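Local coordinates for protein polyporopepsin (Irpex lacteus, PDB 1WKR) that cleaves peptide bonds as a pepsin-like aspartic endopeptidase of broad specificity and has milk-clotting activity, at residues G34-W39 with V110-G115; S53-K58 with E72-V77; L82-Q87 with P126-N131; P139-A144 with Y320-K325. All blocks are in the same frame, centred on the assembly; numbering follows the deposited sequence.

Interaction 1. Residues G34-W39 with V110-G115; sequences GSSNTW and VDLTVG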
loop_
_atom_site.group_PDB
_atom_site.type_symbol
_atom_site.label_atom_id
_atom_site.label_comp_id
_atom_site.label_asym_id
_atom_site.label_seq_id
_atom_site.Cartn_x
_atom_site.Cartn_y
_atom_site.Cartn_z
ATOM N N GLY A 34 -1.238 -3.715 3.223
ATOM C CA GLY A 34 -0.460 -4.067 4.404
ATOM C C GLY A 34 -1.286 -4.388 5.633
ATOM O O GLY A 34 -0.703 -4.579 6.703
ATOM N N SER A 35 -2.607 -4.424 5.508
ATOM C CA SER A 35 -3.507 -4.852 6.607
ATOM C C SER A 35 -4.748 -5.391 5.943
ATOM O O SER A 35 -4.929 -5.267 4.736
ATOM C CB SER A 35 -3.864 -3.725 7.527
ATOM O OG SER A 35 -4.766 -2.798 6.949
ATOM N N SER A 36 -5.605 -6.027 6.761
ATOM C CA SER A 36 -6.652 -6.866 6.197
ATOM C C SER A 36 -7.987 -6.673 6.824
ATOM O O SER A 36 -8.936 -7.417 6.511
ATOM C CB SER A 36 -6.218 -8.340 6.288
ATOM O OG SER A 36 -4.920 -8.425 5.664
ATOM N N ASN A 37 -8.132 -5.652 7.674
ATOM C CA ASN A 37 -9.424 -5.321 8.286
ATOM C C ASN A 37 -9.970 -4.124 7.572
ATOM O O ASN A 37 -9.307 -3.075 7.439
ATOM C CB ASN A 37 -9.218 -4.944 9.770
ATOM C CG ASN A 37 -8.865 -6.118 10.623
ATOM O OD1 ASN A 37 -7.775 -6.711 10.506
ATOM N ND2 ASN A 37 -9.796 -6.588 11.497
ATOM N N THR A 38 -11.195 -4.255 7.035
ATOM C CA THR A 38 -11.921 -3.117 6.443
ATOM C C THR A 38 -12.713 -2.437 7.530
ATOM O O THR A 38 -13.475 -3.145 8.223
ATOM C CB THR A 38 -12.781 -3.575 5.274
ATOM O OG1 THR A 38 -11.907 -3.944 4.196
ATOM C CG2 THR A 38 -13.695 -2.460 4.770
ATOM N N TRP A 39 -12.509 -1.150 7.742
ATOM C CA TRP A 39 -13.206 -0.449 8.837
ATOM C C TRP A 39 -13.426 0.961 8.474
ATOM O O TRP A 39 -12.768 1.566 7.610
ATOM C CB TRP A 39 -12.373 -0.581 10.131
ATOM C CG TRP A 39 -11.028 0.113 10.116
ATOM C CD1 TRP A 39 -9.831 -0.408 9.762
ATOM C CD2 TRP A 39 -10.783 1.475 10.551
ATOM N NE1 TRP A 39 -8.826 0.533 9.921
ATOM C CE2 TRP A 39 -9.378 1.688 10.448
ATOM C CE3 TRP A 39 -11.586 2.490 11.048
ATOM C CZ2 TRP A 39 -8.776 2.885 10.774
ATOM C CZ3 TRP A 39 -10.994 3.699 11.385
ATOM C CH2 TRP A 39 -9.583 3.895 11.284
ATOM N N VAL A 110 -5.839 -12.552 4.353
ATOM C CA VAL A 110 -6.767 -12.728 5.499
ATOM C C VAL A 110 -6.056 -13.151 6.747
ATOM O O VAL A 110 -6.596 -12.851 7.860
ATOM C CB VAL A 110 -7.891 -13.747 5.119
ATOM C CG1 VAL A 110 -7.366 -15.127 4.840
ATOM C CG2 VAL A 110 -9.021 -13.728 6.164
ATOM N N ASP A 111 -4.902 -13.800 6.700
ATOM C CA ASP A 111 -4.241 -14.236 7.934
ATOM C C ASP A 111 -3.936 -13.123 8.873
ATOM O O ASP A 111 -3.819 -13.345 10.131
ATOM C CB ASP A 111 -3.008 -15.124 7.639
ATOM C CG ASP A 111 -1.851 -14.422 6.988
ATOM O OD1 ASP A 111 -1.889 -13.241 6.655
ATOM O OD2 ASP A 111 -0.800 -15.055 6.718
ATOM N N LEU A 112 -3.814 -11.864 8.446
ATOM C CA LEU A 112 -3.525 -10.733 9.321
ATOM C C LEU A 112 -4.685 -10.439 10.255
ATOM O O LEU A 112 -4.538 -9.759 11.243
ATOM C CB LEU A 112 -3.145 -9.483 8.534
ATOM C CG LEU A 112 -1.869 -9.596 7.686
ATOM C CD1 LEU A 112 -1.654 -8.303 6.898
ATOM C CD2 LEU A 112 -0.639 -9.885 8.509
ATOM N N THR A 113 -5.908 -10.867 9.856
ATOM C CA THR A 113 -7.114 -10.613 10.715
ATOM C C THR A 113 -7.171 -11.483 11.946
ATOM O O THR A 113 -7.948 -11.165 12.842
ATOM C CB THR A 113 -8.431 -10.793 9.889
ATOM O OG1 THR A 113 -8.573 -12.150 9.521
ATOM C CG2 THR A 113 -8.440 -9.913 8.631
ATOM N N VAL A 114 -6.438 -12.589 11.964
ATOM C CA VAL A 114 -6.509 -13.536 13.130
ATOM C C VAL A 114 -5.882 -12.823 14.314
ATOM O O VAL A 114 -4.708 -12.390 14.246
ATOM C CB VAL A 114 -5.777 -14.844 12.773
ATOM C CG1 VAL A 114 -5.717 -15.750 14.023
ATOM C CG2 VAL A 114 -6.492 -15.532 11.616
ATOM N N GLY A 115 -6.605 -12.694 15.381
ATOM C CA GLY A 115 -6.145 -11.940 16.575
ATOM C C GLY A 115 -6.750 -10.612 16.708
ATOM O O GLY A 115 -6.623 -9.951 17.755
#
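Val110 O takes two hydrogen bonds from Thr113, the residue that leans on Ser36 across the contact. Thr113 N lies 2.9 Å from Val110 O. Thr113 OG1 comes closer, 2.7 Å from Val110 O and in the carbonyl plane. It can turn back this way because it stands between its own backbone N and carbonyl carbon (chi1 67°), and a further bond to Ile125 N fixes its rotation. The methyl branch is thereby directed at 34-39. Thr113 CG2 is 3.3 Å from Ser36 O and 3.6 Å from Ser36 CB. Asn37 OD1 flanks this methyl at 3.8 Å from Thr113 CG2.

Leu112 packs against the hydroxyl end of Ser36 with both CB and CD1, the latter 3.5 Å from Ser36 OG. Leu112 CD1 also reaches Gly34 O at 3.8 Å. The two segments share no direct hydrogen bond. Ser36 OG is bonded to Pro109 O, and Asn37 ND2 to Thr116 OG1, so both polar groups anchor to residues just before and just after 110-115.

Gly34 and Ser35 belong to the Asp-Thr-Gly-Ser motif of the family. Gly34 N and Ser35 OG bond to the carboxylate of the active-site Asp32, and the backbone of Gly34 also bonds to the bound peptide inhibitor. The 3-10 turn 110-113 thus backs the chain leaving the catalytic loop. Segment 34-39 links strands 25-32 and 39-40. The loop that holds 110-115 links strands 103-106 and 117-118, and Asn37 packs on strand 57-62.

Interaction 2. Residues S53-K58 with E72-V77; sequences SATSDK and EYTDTV. With SO4 (sulfate ion), chain D.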
loop_
_atom_site.group_PDB
_atom_site.type_symbol
_atom_site.label_atom_id
_atom_site.label_comp_id
_atom_site.label_asym_id
_atom_site.label_seq_id
_atom_site.Cartn_x
_atom_site.Cartn_y
_atom_site.Cartn_z
ATOM N N SER A 53 -25.718 -5.555 10.679
ATOM C CA SER A 53 -25.987 -6.538 11.733
ATOM C C SER A 53 -24.854 -6.599 12.678
ATOM O O SER A 53 -23.659 -6.546 12.330
ATOM C CB SER A 53 -26.090 -7.957 11.079
ATOM O OG SER A 53 -27.305 -7.984 10.256
ATOM N N ALA A 54 -25.212 -6.712 13.939
ATOM C CA ALA A 54 -24.213 -6.889 14.968
ATOM C C ALA A 54 -23.620 -8.186 15.007
ATOM O O ALA A 54 -23.974 -9.158 14.285
ATOM C CB ALA A 54 -24.997 -6.809 16.330
ATOM N N THR A 55 -22.210 -8.171 15.472
ATOM C CA THR A 55 -21.618 -9.438 15.774
ATOM C C THR A 55 -21.305 -9.506 17.297
ATOM O O THR A 55 -21.596 -8.627 17.983
ATOM C CB THR A 55 -20.319 -9.720 14.993
ATOM O OG1 THR A 55 -19.239 -8.884 15.566
ATOM C CG2 THR A 55 -20.421 -9.365 13.537
ATOM N N SER A 56 -20.720 -10.689 17.678
ATOM C CA SER A 56 -20.386 -10.819 19.102
ATOM C C SER A 56 -19.035 -10.258 19.473
ATOM O O SER A 56 -18.595 -10.291 20.613
ATOM C CB SER A 56 -20.300 -12.299 19.391
ATOM O OG SER A 56 -19.346 -12.960 18.697
ATOM N N ASP A 57 -18.323 -9.606 18.499
ATOM C CA ASP A 57 -16.902 -9.237 18.693
ATOM C C ASP A 57 -16.657 -7.767 18.684
ATOM O O ASP A 57 -17.240 -6.970 17.926
ATOM C CB ASP A 57 -16.093 -9.841 17.550
ATOM C CG ASP A 57 -16.052 -11.337 17.600
ATOM O OD1 ASP A 57 -15.654 -11.917 18.680
ATOM O OD2 ASP A 57 -16.366 -11.995 16.602
ATOM N N LYS A 58 -15.670 -7.389 19.492
ATOM C CA LYS A 58 -14.924 -6.105 19.323
ATOM C C LYS A 58 -13.734 -6.404 18.396
ATOM O O LYS A 58 -13.384 -7.539 18.158
ATOM C CB LYS A 58 -14.405 -5.611 20.694
ATOM C CG LYS A 58 -15.527 -5.399 21.767
ATOM C CD LYS A 58 -16.512 -4.506 21.251
ATOM C CE LYS A 58 -17.554 -4.040 22.474
ATOM N NZ LYS A 58 -18.577 -3.174 21.942
ATOM N N GLU A 72 -17.123 -4.933 15.682
ATOM C CA GLU A 72 -17.272 -5.571 14.353
ATOM C C GLU A 72 -18.724 -5.711 13.992
ATOM O O GLU A 72 -19.543 -6.209 14.849
ATOM C CB GLU A 72 -16.550 -6.887 14.340
ATOM C CG GLU A 72 -16.286 -7.477 12.961
ATOM C CD GLU A 72 -15.185 -6.742 12.208
ATOM O OE1 GLU A 72 -14.454 -5.898 12.726
ATOM O OE2 GLU A 72 -14.984 -7.103 10.954
ATOM N N TYR A 73 -19.116 -5.422 12.796
ATOM C CA TYR A 73 -20.465 -5.570 12.219
ATOM C C TYR A 73 -20.368 -6.347 10.951
ATOM O O TYR A 73 -19.294 -6.474 10.372
ATOM C CB TYR A 73 -21.036 -4.196 11.915
ATOM C CG TYR A 73 -21.368 -3.333 13.089
ATOM C CD1 TYR A 73 -20.403 -2.608 13.737
ATOM C CD2 TYR A 73 -22.684 -3.295 13.610
ATOM C CE1 TYR A 73 -20.694 -1.794 14.842
ATOM C CE2 TYR A 73 -22.987 -2.477 14.738
ATOM C CZ TYR A 73 -21.971 -1.765 15.289
ATOM O OH TYR A 73 -22.311 -1.002 16.413
ATOM N N THR A 74 -21.510 -6.812 10.399
ATOM C CA THR A 74 -21.602 -7.160 9.000
ATOM C C THR A 74 -22.468 -6.149 8.298
ATOM O O THR A 74 -23.425 -5.575 8.906
ATOM C CB THR A 74 -21.989 -8.572 8.737
ATOM O OG1 THR A 74 -23.338 -8.780 9.280
ATOM C CG2 THR A 74 -21.103 -9.591 9.364
ATOM N N ASP A 75 -22.235 -5.901 7.035
ATOM C CA ASP A 75 -23.009 -4.942 6.274
ATOM C C ASP A 75 -22.778 -5.158 4.778
ATOM O O ASP A 75 -21.860 -5.944 4.385
ATOM C CB ASP A 75 -22.629 -3.490 6.679
ATOM C CG ASP A 75 -23.824 -2.549 6.593
ATOM O OD1 ASP A 75 -24.655 -2.678 5.705
ATOM O OD2 ASP A 75 -23.839 -1.547 7.363
ATOM N N THR A 76 -23.562 -4.529 3.950
ATOM C CA THR A 76 -23.396 -4.607 2.487
ATOM C C THR A 76 -22.402 -3.552 2.096
ATOM O O THR A 76 -22.573 -2.355 2.384
ATOM C CB THR A 76 -24.727 -4.380 1.805
ATOM O OG1 THR A 76 -25.547 -5.519 2.123
ATOM C CG2 THR A 76 -24.595 -4.345 0.284
ATOM N N VAL A 77 -21.356 -3.965 1.383
ATOM C CA VAL A 77 -20.274 -3.051 0.916
ATOM C C VAL A 77 -20.283 -2.997 -0.571
ATOM O O VAL A 77 -20.321 -4.081 -1.244
ATOM C CB VAL A 77 -18.937 -3.620 1.460
ATOM C CG1 VAL A 77 -17.747 -2.930 0.804
ATOM C CG2 VAL A 77 -18.916 -3.436 2.991
HETATM S S SO4 D . -17.100 0.234 21.240
HETATM O O1 SO4 D . -18.483 1.138 21.380
HETATM O O2 SO4 D . -16.978 -0.005 19.766
HETATM O O3 SO4 D . -16.028 1.044 21.695
HETATM O O4 SO4 D . -17.200 -0.992 21.929
HETATM O O HOH W 1 -25.303 -7.879 7.591
HETATM O O HOH W 2 -23.676 -10.407 11.590
HETATM O O HOH W 3 -21.705 -5.640 16.631
#
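Ser53 and Thr74 form the firm part of this contact, an antiparallel hydrogen-bonded pair. Ser53 N is 2.9 Å from Thr74 O, and Thr74 N is 2.9 Å from Ser53 O. On the same face of the sheet Ser53 CB lies 3.4 Å from Thr74 OG1. A second firm point is the Thr55 hydroxyl. Thr55 OG1 donates to Glu72 O at 2.8 Å, from well above the carbonyl plane (54°). It also accepts from Asp57 N, which makes an ST turn where the chain rounds its corner. After the corner, Glu72 N bonds to Asp57 O at 3.0 Å.

The backbone of Thr55 is held more loosely than its hydroxyl. Thr55 N bonds to the same Glu72 O only weakly, and a water joins the two atoms. That water also sits over the centre of the Tyr73 ring, 3.8 Å above its plane. Tyr73 OH bonds to Lys48 NZ, and its ring meets that of Tyr46 edge-to-face. Waters line the side by Ala54 and Thr74: one bridges Ala54 O and Thr74 OG1, and another bonds to Thr74 OG1 at 2.7 Å.

Lys58 NZ donates to a sulfate, probably from the crystallisation liquor, with its O4 2.6 Å from Lys58 NZ.

Strand 53-55 adds to strand 67-79, which with strand 57-62 forms the hairpin that carries the flap in pepsin-like proteinases. Of these bonds, only Glu72 N to Asp57 O is part of the hairpin itself. The strands are thus joined by backbone bonds, one hydroxyl and waters, while the buried carboxylates of Asp57 and Glu72 are met by His120 and Ser88.

Interaction 3. Residues L82-Q87 with P126-N131; sequences LTIPKQ and PTVTDN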
loop_
_atom_site.group_PDB
_atom_site.type_symbol
_atom_site.label_atom_id
_atom_site.label_comp_id
_atom_site.label_asym_id
_atom_site.label_seq_id
_atom_site.Cartn_x
_atom_site.Cartn_y
_atom_site.Cartn_z
ATOM N N LEU A 82 -19.552 -3.564 -7.930
ATOM C CA LEU A 82 -19.515 -4.858 -7.202
ATOM C C LEU A 82 -20.156 -4.655 -5.859
ATOM O O LEU A 82 -19.927 -3.637 -5.161
ATOM C CB LEU A 82 -18.076 -5.335 -7.061
ATOM C CG LEU A 82 -17.286 -5.421 -8.396
ATOM C CD1 LEU A 82 -15.892 -5.936 -8.039
ATOM C CD2 LEU A 82 -17.935 -6.396 -9.394
ATOM N N THR A 83 -20.912 -5.645 -5.427
ATOM C CA THR A 83 -21.603 -5.589 -4.088
ATOM C C THR A 83 -21.277 -6.790 -3.309
ATOM O O THR A 83 -21.337 -7.969 -3.852
ATOM C CB THR A 83 -23.098 -5.478 -4.308
ATOM O OG1 THR A 83 -23.352 -4.244 -5.082
ATOM C CG2 THR A 83 -23.845 -5.343 -3.047
ATOM N N ILE A 84 -20.985 -6.656 -2.026
ATOM C CA ILE A 84 -20.693 -7.716 -1.117
ATOM C C ILE A 84 -21.693 -7.699 0.004
ATOM O O ILE A 84 -21.567 -6.856 0.922
ATOM C CB ILE A 84 -19.273 -7.582 -0.471
ATOM C CG1 ILE A 84 -18.235 -7.401 -1.570
ATOM C CG2 ILE A 84 -18.993 -8.799 0.391
ATOM C CD1 ILE A 84 -16.902 -6.849 -0.994
ATOM N N PRO A 85 -22.690 -8.549 0.009
ATOM C CA PRO A 85 -23.627 -8.611 1.148
ATOM C C PRO A 85 -22.809 -9.306 2.374
ATOM O O PRO A 85 -22.020 -10.204 2.088
ATOM C CB PRO A 85 -24.780 -9.532 0.628
ATOM C CG PRO A 85 -24.347 -10.169 -0.669
ATOM C CD PRO A 85 -23.083 -9.491 -1.106
ATOM N N LYS A 86 -22.988 -8.880 3.490
ATOM C CA LYS A 86 -22.503 -9.449 4.651
ATOM C C LYS A 86 -20.971 -9.446 4.796
ATOM O O LYS A 86 -20.399 -10.363 5.355
ATOM C CB LYS A 86 -23.114 -10.822 4.890
ATOM C CG LYS A 86 -24.673 -10.863 5.012
ATOM C CD LYS A 86 -25.185 -12.172 5.793
ATOM C CE LYS A 86 -24.485 -12.110 7.174
ATOM N NZ LYS A 86 -25.317 -13.188 8.199
ATOM N N GLN A 87 -20.368 -8.424 4.247
ATOM C CA GLN A 87 -18.945 -8.159 4.557
ATOM C C GLN A 87 -18.767 -7.815 6.034
ATOM O O GLN A 87 -19.508 -6.972 6.544
ATOM C CB GLN A 87 -18.464 -6.987 3.694
ATOM C CG GLN A 87 -16.994 -6.591 4.017
ATOM C CD GLN A 87 -16.002 -7.672 3.710
ATOM O OE1 GLN A 87 -16.038 -8.226 2.580
ATOM N NE2 GLN A 87 -15.093 -7.990 4.621
ATOM N N PRO A 126 -12.775 -12.873 6.532
ATOM C CA PRO A 126 -12.644 -12.864 5.069
ATOM C C PRO A 126 -12.638 -11.431 4.532
ATOM O O PRO A 126 -13.479 -10.595 4.881
ATOM C CB PRO A 126 -13.790 -13.672 4.579
ATOM C CG PRO A 126 -14.042 -14.697 5.688
ATOM C CD PRO A 126 -13.766 -13.925 7.008
ATOM N N THR A 127 -11.698 -11.151 3.615
ATOM C CA THR A 127 -11.547 -9.789 3.122
ATOM C C THR A 127 -12.497 -9.502 2.017
ATOM O O THR A 127 -13.187 -10.418 1.490
ATOM C CB THR A 127 -10.108 -9.608 2.608
ATOM O OG1 THR A 127 -9.934 -10.443 1.439
ATOM C CG2 THR A 127 -9.044 -9.990 3.642
ATOM N N VAL A 128 -12.578 -8.248 1.623
ATOM C CA VAL A 128 -13.434 -7.897 0.486
ATOM C C VAL A 128 -13.094 -8.708 -0.716
ATOM O O VAL A 128 -14.008 -9.195 -1.436
ATOM C CB VAL A 128 -13.406 -6.379 0.161
ATOM C CG1 VAL A 128 -14.055 -5.604 1.304
ATOM C CG2 VAL A 128 -12.009 -5.843 -0.137
ATOM N N THR A 129 -11.797 -8.946 -1.011
ATOM C CA THR A 129 -11.413 -9.704 -2.193
ATOM C C THR A 129 -11.864 -11.171 -2.056
ATOM O O THR A 129 -12.418 -11.751 -2.988
ATOM C CB THR A 129 -9.883 -9.662 -2.372
ATOM O OG1 THR A 129 -9.454 -8.297 -2.129
ATOM C CG2 THR A 129 -9.495 -10.061 -3.768
ATOM N N ASP A 130 -11.625 -11.772 -0.875
ATOM C CA ASP A 130 -12.061 -13.132 -0.617
ATOM C C ASP A 130 -13.571 -13.293 -0.806
ATOM O O ASP A 130 -13.998 -14.274 -1.404
ATOM C CB ASP A 130 -11.729 -13.522 0.847
ATOM C CG ASP A 130 -10.313 -13.725 1.100
ATOM O OD1 ASP A 130 -9.529 -14.025 0.195
ATOM O OD2 ASP A 130 -9.939 -13.617 2.327
ATOM N N ASN A 131 -14.364 -12.355 -0.293
ATOM C CA ASN A 131 -15.808 -12.449 -0.419
ATOM C C ASN A 131 -16.292 -12.253 -1.824
ATOM O O ASN A 131 -17.222 -12.959 -2.294
ATOM C CB ASN A 131 -16.507 -11.480 0.535
ATOM C CG ASN A 131 -16.450 -11.938 1.968
ATOM O OD1 ASN A 131 -16.496 -13.134 2.269
ATOM N ND2 ASN A 131 -16.349 -10.974 2.894
#
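The amides of Gln87 and Asn131 meet with their planes 53° apart. Asn131 ND2 approaches Gln87 OE1 obliquely from one side of the Gln87 amide plane and donates to it at 2.8 Å. The bond nevertheless lies in the plane of the Asn131 amide. Val128 covers the other face, with its CG1 3.7 Å from Gln87 CD. The nitrogen end is used as well: Gln87 NE2 donates to Pro126 O at 3.1 Å, in that carbonyl's plane. Gln87 reaches the helix start because CG runs anti to the backbone N (chi1 177°) and the chain then bends at chi2 (64°).

Beside this polar grip lies an apolar patch. Ile84 CD1 is 3.7 Å from Val128 CB, and its other branch, Ile84 CG2, is 3.7 Å from Asn131 CB. Leu132 of the helix also packs on Ile84. Shortened to an alanine here, Gln87 would probably leave Pro126 O and Asn131 ND2 without these mates and open a gap beside Val128.

Ile84 and Gln87 are the ends of a type II beta turn. Ile84 points at the helix and Gln87 bends its chain back to it, while Pro85 and Lys86 stay at the surface. Thr127 is the N-cap of helix 128-134. Asp130 N bonds to Thr127 OG1, and Thr127 N to Asp130 OD2. This reciprocal pair is a capping box, here held against a beta turn by a glutamine.

Interaction 4. Residues P139-A144 with Y320-K325; sequences PTNLLA and YDTTNK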
loop_
_atom_site.group_PDB
_atom_site.type_symbol
_atom_site.label_atom_id
_atom_site.label_comp_id
_atom_site.label_asym_id
_atom_site.label_seq_id
_atom_site.Cartn_x
_atom_site.Cartn_y
_atom_site.Cartn_z
ATOM N N PRO A 139 -13.905 -13.649 -11.160
ATOM C CA PRO A 139 -13.625 -14.989 -11.693
ATOM C C PRO A 139 -12.374 -15.656 -11.078
ATOM O O PRO A 139 -12.253 -16.887 -11.120
ATOM C CB PRO A 139 -13.397 -14.768 -13.196
ATOM C CG PRO A 139 -13.018 -13.313 -13.334
ATOM C CD PRO A 139 -13.742 -12.598 -12.209
ATOM N N THR A 140 -11.498 -14.879 -10.431
ATOM C CA THR A 140 -10.322 -15.475 -9.693
ATOM C C THR A 140 -10.047 -14.529 -8.540
ATOM O O THR A 140 -10.527 -13.389 -8.511
ATOM C CB THR A 140 -9.164 -15.687 -10.632
ATOM O OG1 THR A 140 -8.183 -16.493 -9.968
ATOM C CG2 THR A 140 -8.527 -14.368 -11.117
ATOM N N ASN A 141 -9.370 -15.061 -7.526
ATOM C CA ASN A 141 -9.218 -14.322 -6.273
ATOM C C ASN A 141 -7.964 -13.514 -6.332
ATOM O O ASN A 141 -6.843 -13.947 -6.028
ATOM C CB ASN A 141 -9.230 -15.310 -5.095
ATOM C CG ASN A 141 -9.389 -14.616 -3.773
ATOM O OD1 ASN A 141 -9.246 -13.395 -3.677
ATOM N ND2 ASN A 141 -9.679 -15.405 -2.715
ATOM N N LEU A 142 -8.118 -12.264 -6.842
ATOM C CA LEU A 142 -7.008 -11.399 -7.219
ATOM C C LEU A 142 -7.451 -9.969 -7.155
ATOM O O LEU A 142 -8.579 -9.632 -7.474
ATOM C CB LEU A 142 -6.600 -11.843 -8.610
ATOM C CG LEU A 142 -5.554 -11.062 -9.412
ATOM C CD1 LEU A 142 -4.845 -12.003 -10.379
ATOM C CD2 LEU A 142 -6.184 -9.820 -10.082
ATOM N N LEU A 143 -6.472 -9.092 -6.839
ATOM C CA LEU A 143 -6.621 -7.644 -6.898
ATOM C C LEU A 143 -5.435 -7.105 -7.653
ATOM O O LEU A 143 -4.316 -7.467 -7.354
ATOM C CB LEU A 143 -6.634 -7.064 -5.440
ATOM C CG LEU A 143 -6.483 -5.530 -5.400
ATOM C CD1 LEU A 143 -7.641 -4.783 -6.011
ATOM C CD2 LEU A 143 -6.328 -5.107 -3.933
ATOM N N ALA A 144 -5.633 -6.177 -8.587
ATOM C CA ALA A 144 -4.539 -5.512 -9.308
ATOM C C ALA A 144 -4.667 -4.039 -9.108
ATOM O O ALA A 144 -5.782 -3.443 -9.205
ATOM C CB ALA A 144 -4.602 -5.879 -10.774
ATOM N N TYR A 320 -1.904 -8.704 -6.797
ATOM C CA TYR A 320 -1.960 -9.358 -5.491
ATOM C C TYR A 320 -2.861 -10.602 -5.715
ATOM O O TYR A 320 -4.078 -10.501 -5.734
ATOM C CB TYR A 320 -2.536 -8.431 -4.439
ATOM C CG TYR A 320 -1.728 -7.147 -4.336
ATOM C CD1 TYR A 320 -1.989 -6.089 -5.168
ATOM C CD2 TYR A 320 -0.656 -7.053 -3.461
ATOM C CE1 TYR A 320 -1.199 -4.945 -5.191
ATOM C CE2 TYR A 320 0.150 -5.863 -3.442
ATOM C CZ TYR A 320 -0.161 -4.871 -4.318
ATOM O OH TYR A 320 0.641 -3.715 -4.328
ATOM N N ASP A 321 -2.219 -11.729 -6.020
ATOM C CA ASP A 321 -2.952 -12.926 -6.480
ATOM C C ASP A 321 -3.108 -13.917 -5.330
ATOM O O ASP A 321 -2.164 -14.614 -4.974
ATOM C CB ASP A 321 -2.139 -13.504 -7.657
ATOM C CG ASP A 321 -2.813 -14.682 -8.322
ATOM O OD1 ASP A 321 -3.768 -15.257 -7.758
ATOM O OD2 ASP A 321 -2.387 -15.065 -9.440
ATOM N N THR A 322 -4.281 -13.905 -4.736
ATOM C CA THR A 322 -4.566 -14.856 -3.632
ATOM C C THR A 322 -4.703 -16.287 -4.103
ATOM O O THR A 322 -4.139 -17.187 -3.514
ATOM C CB THR A 322 -5.852 -14.441 -2.875
ATOM O OG1 THR A 322 -5.577 -13.152 -2.242
ATOM C CG2 THR A 322 -6.210 -15.484 -1.776
ATOM N N THR A 323 -5.400 -16.485 -5.223
ATOM C CA THR A 323 -5.577 -17.853 -5.740
ATOM C C THR A 323 -4.245 -18.555 -5.893
ATOM O O THR A 323 -4.101 -19.753 -5.524
ATOM C CB THR A 323 -6.315 -17.777 -7.073
ATOM O OG1 THR A 323 -7.689 -17.460 -6.827
ATOM C CG2 THR A 323 -6.281 -19.118 -7.820
ATOM N N ASN A 324 -3.227 -17.893 -6.457
ATOM C CA ASN A 324 -1.932 -18.498 -6.736
ATOM C C ASN A 324 -0.882 -18.182 -5.670
ATOM O O ASN A 324 0.222 -18.656 -5.799
ATOM C CB ASN A 324 -1.451 -18.078 -8.150
ATOM C CG ASN A 324 -2.339 -18.645 -9.227
ATOM O OD1 ASN A 324 -2.563 -19.884 -9.201
ATOM N ND2 ASN A 324 -2.876 -17.847 -10.073
ATOM N N LYS A 325 -1.234 -17.404 -4.658
ATOM C CA LYS A 325 -0.280 -16.991 -3.635
ATOM C C LYS A 325 1.027 -16.463 -4.230
ATOM O O LYS A 325 2.128 -16.955 -4.025
ATOM C CB LYS A 325 0.039 -18.108 -2.603
ATOM C CG LYS A 325 -1.189 -18.502 -1.734
ATOM C CD LYS A 325 -1.628 -17.406 -0.833
ATOM C CE LYS A 325 -0.542 -16.857 0.140
ATOM N NZ LYS A 325 -0.072 -17.988 1.111
HETATM O O HOH W 4 -5.653 -15.486 -9.840
HETATM O O HOH W 5 -8.022 -12.427 -1.464
#
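Asn141 CB lies 3.2 Å from Thr323 OG1, which also accepts from Asn141 N. Further out, Asn141 CG rests 3.7 Å from Thr322 CB. At the tip, Asn141 OD1 takes a water at 2.7 Å that also bonds to Thr322 OG1. Asn141 ND2 passes 3.6 Å from Thr322 CG2 and bonds to Asp130 of helix 128-134. The side chain reaches the helix because CG is anti to the backbone N (chi1 -167°). Asn141 O meanwhile accepts from Thr323 N at 3.0 Å, and weakly from Thr322 N.

Next come the strands, antiparallel in the interdomain sheet that is a hallmark of pepsin-like proteinases. Leu143 and Tyr320 exchange two backbone bonds, the shorter from Tyr320 N to Leu143 O at 2.8 Å. Leu143 O also lies at the edge of the Tyr320 ring, whose OH bonds to Ser318.

Across from Leu142 CD1, Asp321 ties down the chain that follows it, 322-324. Its OD1 accepts from Asn324 N, an Asx motif, and takes a water bound to Thr140 OG1. Its OD2 accepts from Asn324 ND2 and forms a salt bridge with Arg326. A leucine in place of Asp321 would probably leave the Arg326 charge without its mate and the Asn324 amide free to turn.

In the fold
Along the chain, interaction 2 is nested inside the loop closed by interaction 1, interaction 3 crosses interaction 1, and interaction 4 comes last. Interaction 3 is the hub. Its centre is about 13 Å from those of interactions 1 and 2 and about 14 Å from that of interaction 4, and it touches all three. Strands 67-79 and 82-96 are paired neighbours and join interactions 2 and 3. Helix 128-134 leads on to strand 142-146 and so to interaction 4. Interactions 2 and 4 are about 25 Å apart between centres. Interaction 3 thus links the flap hairpin, the chain after the catalytic Asp32 and the interdomain strands.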